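Local structure of adenylation domain (5N9X) at residues 259-264 / 281-286; 294-299 / 305-310. The protein is an adenylation domain of the AMP-binding (ANL) enzyme superfamily, modelled here with adenosine-5'-triphosphate and threonine bound. All blocks are in the same frame, centred on the assembly; numbering follows the deposited sequence.

Interaction 1: residues 259-264 / 281-286; sequences TAFGAL and VVFGGE. With ATP (adenosine-5'-triphosphate), chain D; THR (threonine), chain C.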
loop_
_atom_site.group_PDB
_atom_site.type_symbol
_atom_site.label_atom_id
_atom_site.label_comp_id
_atom_site.label_asym_id
_atom_site.label_seq_id
_atom_site.Cartn_x
_atom_site.Cartn_y
_atom_site.Cartn_z
ATOM N N THR A 259 0.791 -9.036 -7.056
ATOM C CA THR A 259 1.069 -8.821 -8.478
ATOM C C THR A 259 2.558 -8.618 -8.754
ATOM O O THR A 259 3.123 -9.223 -9.672
ATOM C CB THR A 259 0.293 -7.591 -9.013
ATOM O OG1 THR A 259 -1.105 -7.811 -8.825
ATOM C CG2 THR A 259 0.587 -7.331 -10.498
ATOM N N ALA A 260 3.189 -7.772 -7.945
ATOM C CA ALA A 260 4.612 -7.485 -8.066
ATOM C C ALA A 260 5.467 -8.728 -7.800
ATOM O O ALA A 260 6.446 -8.978 -8.513
ATOM C CB ALA A 260 4.998 -6.353 -7.112
ATOM N N PHE A 261 5.093 -9.485 -6.769
ATOM C CA PHE A 261 5.799 -10.696 -6.376
ATOM C C PHE A 261 5.674 -11.828 -7.421
ATOM O O PHE A 261 6.612 -12.575 -7.639
ATOM C CB PHE A 261 5.289 -11.173 -5.004
ATOM C CG PHE A 261 5.826 -12.508 -4.582
ATOM C CD1 PHE A 261 7.072 -12.606 -3.963
ATOM C CD2 PHE A 261 5.082 -13.669 -4.788
ATOM C CE1 PHE A 261 7.587 -13.842 -3.566
ATOM C CE2 PHE A 261 5.582 -14.904 -4.407
ATOM C CZ PHE A 261 6.853 -14.991 -3.790
ATOM N N GLY A 262 4.515 -11.963 -8.057
ATOM C CA GLY A 262 4.370 -12.969 -9.093
ATOM C C GLY A 262 5.382 -12.719 -10.203
ATOM O O GLY A 262 6.090 -13.618 -10.642
ATOM N N ALA A 263 5.460 -11.475 -10.652
ATOM C CA ALA A 263 6.396 -11.107 -11.700
ATOM C C ALA A 263 7.864 -11.206 -11.227
ATOM O O ALA A 263 8.754 -11.566 -11.998
ATOM C CB ALA A 263 6.084 -9.717 -12.184
ATOM N N LEU A 264 8.112 -10.872 -9.963
ATOM C CA LEU A 264 9.430 -11.033 -9.396
ATOM C C LEU A 264 9.861 -12.514 -9.428
ATOM O O LEU A 264 10.987 -12.864 -9.808
ATOM C CB LEU A 264 9.444 -10.499 -7.968
ATOM C CG LEU A 264 10.788 -10.618 -7.250
ATOM C CD1 LEU A 264 11.889 -10.045 -8.134
ATOM C CD2 LEU A 264 10.747 -9.905 -5.907
ATOM N N VAL A 281 9.683 -11.801 3.246
ATOM C CA VAL A 281 8.921 -11.172 2.185
ATOM C C VAL A 281 7.526 -10.913 2.741
ATOM O O VAL A 281 6.872 -11.819 3.195
ATOM C CB VAL A 281 8.860 -12.017 0.920
ATOM C CG1 VAL A 281 8.452 -11.155 -0.266
ATOM C CG2 VAL A 281 10.214 -12.642 0.658
ATOM N N VAL A 282 7.105 -9.659 2.722
ATOM C CA VAL A 282 5.833 -9.259 3.290
ATOM C C VAL A 282 4.943 -8.884 2.147
ATOM O O VAL A 282 5.354 -8.120 1.292
ATOM C CB VAL A 282 5.978 -8.063 4.283
ATOM C CG1 VAL A 282 4.629 -7.455 4.612
ATOM C CG2 VAL A 282 6.677 -8.492 5.546
ATOM N N PHE A 283 3.735 -9.433 2.120
ATOM C CA PHE A 283 2.769 -9.114 1.084
ATOM C C PHE A 283 1.744 -8.163 1.640
ATOM O O PHE A 283 1.326 -8.309 2.799
ATOM C CB PHE A 283 2.060 -10.377 0.575
ATOM C CG PHE A 283 2.992 -11.433 0.069
ATOM C CD1 PHE A 283 3.624 -12.301 0.954
ATOM C CD2 PHE A 283 3.239 -11.566 -1.287
ATOM C CE1 PHE A 283 4.486 -13.291 0.497
ATOM C CE2 PHE A 283 4.100 -12.568 -1.757
ATOM C CZ PHE A 283 4.722 -13.428 -0.867
ATOM N N GLY A 284 1.298 -7.223 0.818
ATOM C CA GLY A 284 0.168 -6.406 1.201
ATOM C C GLY A 284 -0.611 -5.837 0.041
ATOM O O GLY A 284 -0.093 -5.688 -1.057
ATOM N N GLY A 285 -1.867 -5.507 0.295
ATOM C CA GLY A 285 -2.600 -4.646 -0.608
ATOM C C GLY A 285 -3.543 -5.357 -1.550
ATOM O O GLY A 285 -4.390 -4.712 -2.150
ATOM N N GLU A 286 -3.382 -6.669 -1.710
ATOM C CA GLU A 286 -4.229 -7.447 -2.611
ATOM C C GLU A 286 -4.496 -8.781 -1.988
ATOM O O GLU A 286 -3.796 -9.169 -1.058
ATOM C CB GLU A 286 -3.580 -7.661 -3.980
ATOM C CG GLU A 286 -3.013 -6.417 -4.591
ATOM C CD GLU A 286 -2.650 -6.589 -6.047
ATOM O OE1 GLU A 286 -1.877 -7.517 -6.384
ATOM O OE2 GLU A 286 -3.136 -5.768 -6.854
HETATM P PG ATP D . -9.785 3.010 -0.557
HETATM O O1G ATP D . -10.901 2.092 -0.072
HETATM O O2G ATP D . -10.259 4.183 -1.360
HETATM O O3G ATP D . -8.833 3.481 0.529
HETATM P PB ATP D . -7.832 1.000 -1.397
HETATM O O1B ATP D . -8.716 -0.171 -0.958
HETATM O O2B ATP D . -6.794 0.800 -2.454
HETATM O O3B ATP D . -8.921 2.177 -1.697
HETATM P PA ATP D . -5.828 1.118 0.516
HETATM O O1A ATP D . -5.932 1.426 1.991
HETATM O O2A ATP D . -4.539 1.487 -0.209
HETATM O O3A ATP D . -7.098 1.767 -0.198
HETATM O "O5'" ATP D . -6.195 -0.436 0.161
HETATM C "C5'" ATP D . -6.658 -1.406 1.100
HETATM C "C4'" ATP D . -7.544 -2.439 0.399
HETATM O "O4'" ATP D . -6.766 -3.457 -0.212
HETATM C "C3'" ATP D . -8.562 -3.119 1.296
HETATM O "O3'" ATP D . -9.830 -2.549 0.988
HETATM C "C2'" ATP D . -8.544 -4.576 0.911
HETATM O "O2'" ATP D . -9.686 -4.838 0.098
HETATM C "C1'" ATP D . -7.308 -4.757 0.055
HETATM N N9 ATP D . -6.267 -5.575 0.751
HETATM C C8 ATP D . -5.194 -5.080 1.409
HETATM N N7 ATP D . -4.415 -6.053 1.936
HETATM C C5 ATP D . -4.987 -7.224 1.603
HETATM C C6 ATP D . -4.664 -8.648 1.845
HETATM N N6 ATP D . -3.569 -8.985 2.552
HETATM N N1 ATP D . -5.502 -9.579 1.346
HETATM C C2 ATP D . -6.608 -9.212 0.668
HETATM N N3 ATP D . -6.971 -7.941 0.388
HETATM C C4 ATP D . -6.211 -6.908 0.829
HETATM N N THR C . -1.954 -0.241 3.084
HETATM C CA THR C . -1.680 -0.847 1.773
HETATM C C THR C . -2.966 -0.796 0.998
HETATM O O THR C . -3.113 -1.058 -0.212
HETATM C CB THR C . -1.209 -2.318 1.868
HETATM O OG1 THR C . -2.091 -3.062 2.734
HETATM C CG2 THR C . 0.222 -2.385 2.386
HETATM O OXT THR C . -3.909 -0.484 1.711
#
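Thr259 and Glu286 meet through a single carboxylate oxygen. Glu286 OE1 accepts from Thr259 OG1 at 2.6 Å on its syn lone pair, the side facing OE2, and from the backbone Thr259 N at 3.1 Å, nearly in line with the carboxylate C-O bond. The hydroxyl can join the amide because OG1 stands beside the backbone N, anti to the carbonyl carbon (chi1 -59°). Two bonds from one residue therefore grip OE1 at the first turn of helix 258-271, where the carboxylate probably also gains from the helix dipole. Two residues further along the helix, the rings of Phe261 and Phe283 form a T-shaped pair, planes at 79° and centroids 4.7 Å apart. Phe283 is the edge: its CE2 sits over one face of Phe261, toward the rim, 3.3 Å from Phe261 CG. Val281 CG1 adds a looser, oblique touch at Phe261 CD1, 4.2 Å away. Leu307 and Asn309 of the adjacent strand lie against Phe283. The turn after the strand faces ATP: Glu286 O lies 3.0 Å from ATP N1, and Gly285 N lies 3.1 Å from ATP N7. This is a helix packed on the second strand of a beta-alpha-beta unit, with the loop at the strand's C-terminal end lining the nucleotide pocket of an ANL adenylation domain.

Interaction 2: residues 294-299 / 305-310; sequences RPWAKR and PHLINM. With ATP (adenosine-5'-triphosphate), chain D.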
loop_
_atom_site.group_PDB
_atom_site.type_symbol
_atom_site.label_atom_id
_atom_site.label_comp_id
_atom_site.label_asym_id
_atom_site.label_seq_id
_atom_site.Cartn_x
_atom_site.Cartn_y
_atom_site.Cartn_z
ATOM N N ARG A 294 3.099 -20.829 -4.692
ATOM C CA ARG A 294 3.638 -22.185 -4.898
ATOM C C ARG A 294 5.004 -22.217 -5.621
ATOM O O ARG A 294 5.927 -22.887 -5.151
ATOM C CB ARG A 294 2.626 -23.073 -5.662
ATOM C CG ARG A 294 1.253 -23.254 -4.986
ATOM C CD ARG A 294 0.438 -24.388 -5.613
ATOM N NE ARG A 294 -0.950 -24.000 -5.895
ATOM C CZ ARG A 294 -2.001 -24.293 -5.134
ATOM N NH1 ARG A 294 -1.843 -24.992 -4.020
ATOM N NH2 ARG A 294 -3.212 -23.874 -5.487
ATOM N N PRO A 295 5.153 -21.494 -6.753
ATOM C CA PRO A 295 6.455 -21.595 -7.432
ATOM C C PRO A 295 7.609 -21.118 -6.565
ATOM O O PRO A 295 8.660 -21.756 -6.541
ATOM C CB PRO A 295 6.300 -20.684 -8.653
ATOM C CG PRO A 295 4.848 -20.491 -8.827
ATOM C CD PRO A 295 4.225 -20.605 -7.475
ATOM N N TRP A 296 7.415 -20.007 -5.859
ATOM C CA TRP A 296 8.401 -19.579 -4.871
ATOM C C TRP A 296 8.723 -20.687 -3.877
ATOM O O TRP A 296 9.887 -21.000 -3.646
ATOM C CB TRP A 296 7.915 -18.363 -4.106
ATOM C CG TRP A 296 8.958 -17.752 -3.218
ATOM C CD1 TRP A 296 9.181 -18.026 -1.906
ATOM C CD2 TRP A 296 9.912 -16.753 -3.588
ATOM N NE1 TRP A 296 10.221 -17.261 -1.432
ATOM C CE2 TRP A 296 10.688 -16.473 -2.449
ATOM C CE3 TRP A 296 10.178 -16.066 -4.771
ATOM C CZ2 TRP A 296 11.715 -15.531 -2.459
ATOM C CZ3 TRP A 296 11.203 -15.141 -4.785
ATOM C CH2 TRP A 296 11.961 -14.881 -3.633
ATOM N N ALA A 297 7.681 -21.276 -3.296
ATOM C CA ALA A 297 7.854 -22.176 -2.170
ATOM C C ALA A 297 8.591 -23.468 -2.548
ATOM O O ALA A 297 9.289 -24.048 -1.725
ATOM C CB ALA A 297 6.506 -22.492 -1.540
ATOM N N LYS A 298 8.476 -23.914 -3.785
ATOM C CA LYS A 298 9.238 -25.092 -4.146
ATOM C C LYS A 298 10.740 -24.811 -4.241
ATOM O O LYS A 298 11.549 -25.707 -3.978
ATOM C CB LYS A 298 8.737 -25.700 -5.455
ATOM C CG LYS A 298 8.675 -27.207 -5.351
ATOM C CD LYS A 298 9.366 -27.891 -6.517
ATOM C CE LYS A 298 8.772 -29.273 -6.778
ATOM N NZ LYS A 298 9.382 -29.883 -8.001
ATOM N N ARG A 299 11.113 -23.580 -4.603
ATOM C CA ARG A 299 12.534 -23.231 -4.738
ATOM C C ARG A 299 13.234 -22.958 -3.428
ATOM O O ARG A 299 14.336 -23.452 -3.198
ATOM C CB ARG A 299 12.741 -22.016 -5.641
ATOM C CG ARG A 299 13.393 -22.403 -6.940
ATOM C CD ARG A 299 14.891 -22.653 -6.751
ATOM N NE ARG A 299 15.719 -21.465 -6.513
ATOM C CZ ARG A 299 16.639 -21.354 -5.552
ATOM N NH1 ARG A 299 16.801 -22.323 -4.667
ATOM N NH2 ARG A 299 17.369 -20.254 -5.436
ATOM N N PRO A 305 13.231 -17.077 2.998
ATOM C CA PRO A 305 12.679 -16.148 3.985
ATOM C C PRO A 305 11.321 -16.621 4.497
ATOM O O PRO A 305 10.733 -17.536 3.916
ATOM C CB PRO A 305 12.529 -14.840 3.188
ATOM C CG PRO A 305 12.313 -15.291 1.780
ATOM C CD PRO A 305 13.237 -16.490 1.645
ATOM N N HIS A 306 10.835 -16.017 5.578
ATOM C CA HIS A 306 9.430 -16.194 5.944
ATOM C C HIS A 306 8.534 -15.472 4.929
ATOM O O HIS A 306 8.887 -14.413 4.421
ATOM C CB HIS A 306 9.138 -15.681 7.369
ATOM C CG HIS A 306 10.014 -16.271 8.430
ATOM N ND1 HIS A 306 9.915 -17.590 8.828
ATOM C CD2 HIS A 306 10.977 -15.719 9.205
ATOM C CE1 HIS A 306 10.794 -17.827 9.784
ATOM N NE2 HIS A 306 11.453 -16.709 10.032
ATOM N N LEU A 307 7.392 -16.066 4.608
ATOM C CA LEU A 307 6.399 -15.344 3.836
ATOM C C LEU A 307 5.265 -14.940 4.769
ATOM O O LEU A 307 4.709 -15.780 5.480
ATOM C CB LEU A 307 5.898 -16.169 2.648
ATOM C CG LEU A 307 6.860 -16.334 1.456
ATOM C CD1 LEU A 307 8.062 -15.396 1.489
ATOM C CD2 LEU A 307 7.357 -17.729 1.362
ATOM N N ILE A 308 4.982 -13.638 4.790
ATOM C CA ILE A 308 3.975 -13.044 5.650
ATOM C C ILE A 308 2.955 -12.262 4.828
ATOM O O ILE A 308 3.291 -11.306 4.110
ATOM C CB ILE A 308 4.601 -12.097 6.711
ATOM C CG1 ILE A 308 5.213 -12.908 7.856
ATOM C CG2 ILE A 308 3.555 -11.153 7.288
ATOM C CD1 ILE A 308 6.570 -13.392 7.592
ATOM N N ASN A 309 1.702 -12.684 4.923
ATOM C CA ASN A 309 0.652 -11.957 4.257
ATOM C C ASN A 309 0.143 -10.968 5.267
ATOM O O ASN A 309 -0.057 -11.329 6.413
ATOM C CB ASN A 309 -0.473 -12.870 3.749
ATOM C CG ASN A 309 -1.525 -12.086 3.002
ATOM O OD1 ASN A 309 -1.283 -10.937 2.637
ATOM N ND2 ASN A 309 -2.688 -12.689 2.762
ATOM N N MET A 310 -0.009 -9.712 4.877
ATOM C CA MET A 310 -0.596 -8.730 5.794
ATOM C C MET A 310 -1.793 -8.042 5.156
ATOM O O MET A 310 -1.648 -7.391 4.122
ATOM C CB MET A 310 0.439 -7.687 6.246
ATOM C CG MET A 310 1.594 -8.273 7.046
ATOM S SD MET A 310 2.769 -7.094 7.778
ATOM C CE MET A 310 1.986 -6.808 9.388
HETATM P PG ATP D . -9.785 3.010 -0.557
HETATM O O1G ATP D . -10.901 2.092 -0.072
HETATM O O2G ATP D . -10.259 4.183 -1.360
HETATM O O3G ATP D . -8.833 3.481 0.529
HETATM P PB ATP D . -7.832 1.000 -1.397
HETATM O O1B ATP D . -8.716 -0.171 -0.958
HETATM O O2B ATP D . -6.794 0.800 -2.454
HETATM O O3B ATP D . -8.921 2.177 -1.697
HETATM P PA ATP D . -5.828 1.118 0.516
HETATM O O1A ATP D . -5.932 1.426 1.991
HETATM O O2A ATP D . -4.539 1.487 -0.209
HETATM O O3A ATP D . -7.098 1.767 -0.198
HETATM O "O5'" ATP D . -6.195 -0.436 0.161
HETATM C "C5'" ATP D . -6.658 -1.406 1.100
HETATM C "C4'" ATP D . -7.544 -2.439 0.399
HETATM O "O4'" ATP D . -6.766 -3.457 -0.212
HETATM C "C3'" ATP D . -8.562 -3.119 1.296
HETATM O "O3'" ATP D . -9.830 -2.549 0.988
HETATM C "C2'" ATP D . -8.544 -4.576 0.911
HETATM O "O2'" ATP D . -9.686 -4.838 0.098
HETATM C "C1'" ATP D . -7.308 -4.757 0.055
HETATM N N9 ATP D . -6.267 -5.575 0.751
HETATM C C8 ATP D . -5.194 -5.080 1.409
HETATM N N7 ATP D . -4.415 -6.053 1.936
HETATM C C5 ATP D . -4.987 -7.224 1.603
HETATM C C6 ATP D . -4.664 -8.648 1.845
HETATM N N6 ATP D . -3.569 -8.985 2.552
HETATM N N1 ATP D . -5.502 -9.579 1.346
HETATM C C2 ATP D . -6.608 -9.212 0.668
HETATM N N3 ATP D . -6.971 -7.941 0.388
HETATM C C4 ATP D . -6.211 -6.908 0.829
HETATM O O HOH W 1 10.670 -18.303 1.241
#
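A water bridges Trp296 and Pro305, which follows a cis peptide bond: it accepts from Trp296 NE1 at 2.9 Å and donates to Pro305 O at 2.8 Å. The water lies in the indole plane, at the ring edge, and satisfies the N-H of this buried tryptophan where no direct hydrogen bond links the two segments. The rest of the contact is apolar. Leu307 CD2 comes obliquely against the pyrrole side of the indole, 3.8 Å from Trp296 CD1, and Pro305 CG sits near the ring plane at the benzo edge, 4.3 Å from Trp296 CZ2. With CG anti to the backbone N (chi1 -172°), Trp296 reaches from its helix toward the strand. Helix 290-300 is the connection of a beta-alpha-beta unit between the parallel strands 280-284 and 306-310, and the indole lies between this helix and the sheet, also meeting the ring of Phe300. Farther along the strand, the ATP amino group N6 donates to Met310 O at 2.9 Å, fairly straight at 159°. The same nitrogen makes a weak, more bent bond to Asn309 OD1, 3.0 Å away. Asn309 ND2 in turn has a weak hydrogen bond to Val336 O, which may help set the turn of the amide.

In the fold
Interaction 1 closes before interaction 2 opens, and their centres are 10 Å apart. They belong to two successive beta-alpha-beta units that share strand 280-284: strand 253-256, helix 258-271 and strand 280-284, then helix 290-300 and strand 306-310. The two later strands are parallel neighbours in one mixed sheet, joined by probable hydrogen bonds from Phe283 N to Ile308 O and from Met310 N to Phe283 O. Phe261 also packs on Trp296, so the two helices meet over the sheet. The C-terminal ends of both strands lead to ATP: 281-286 and 305-310 each contribute residues to its pocket, on the adenine.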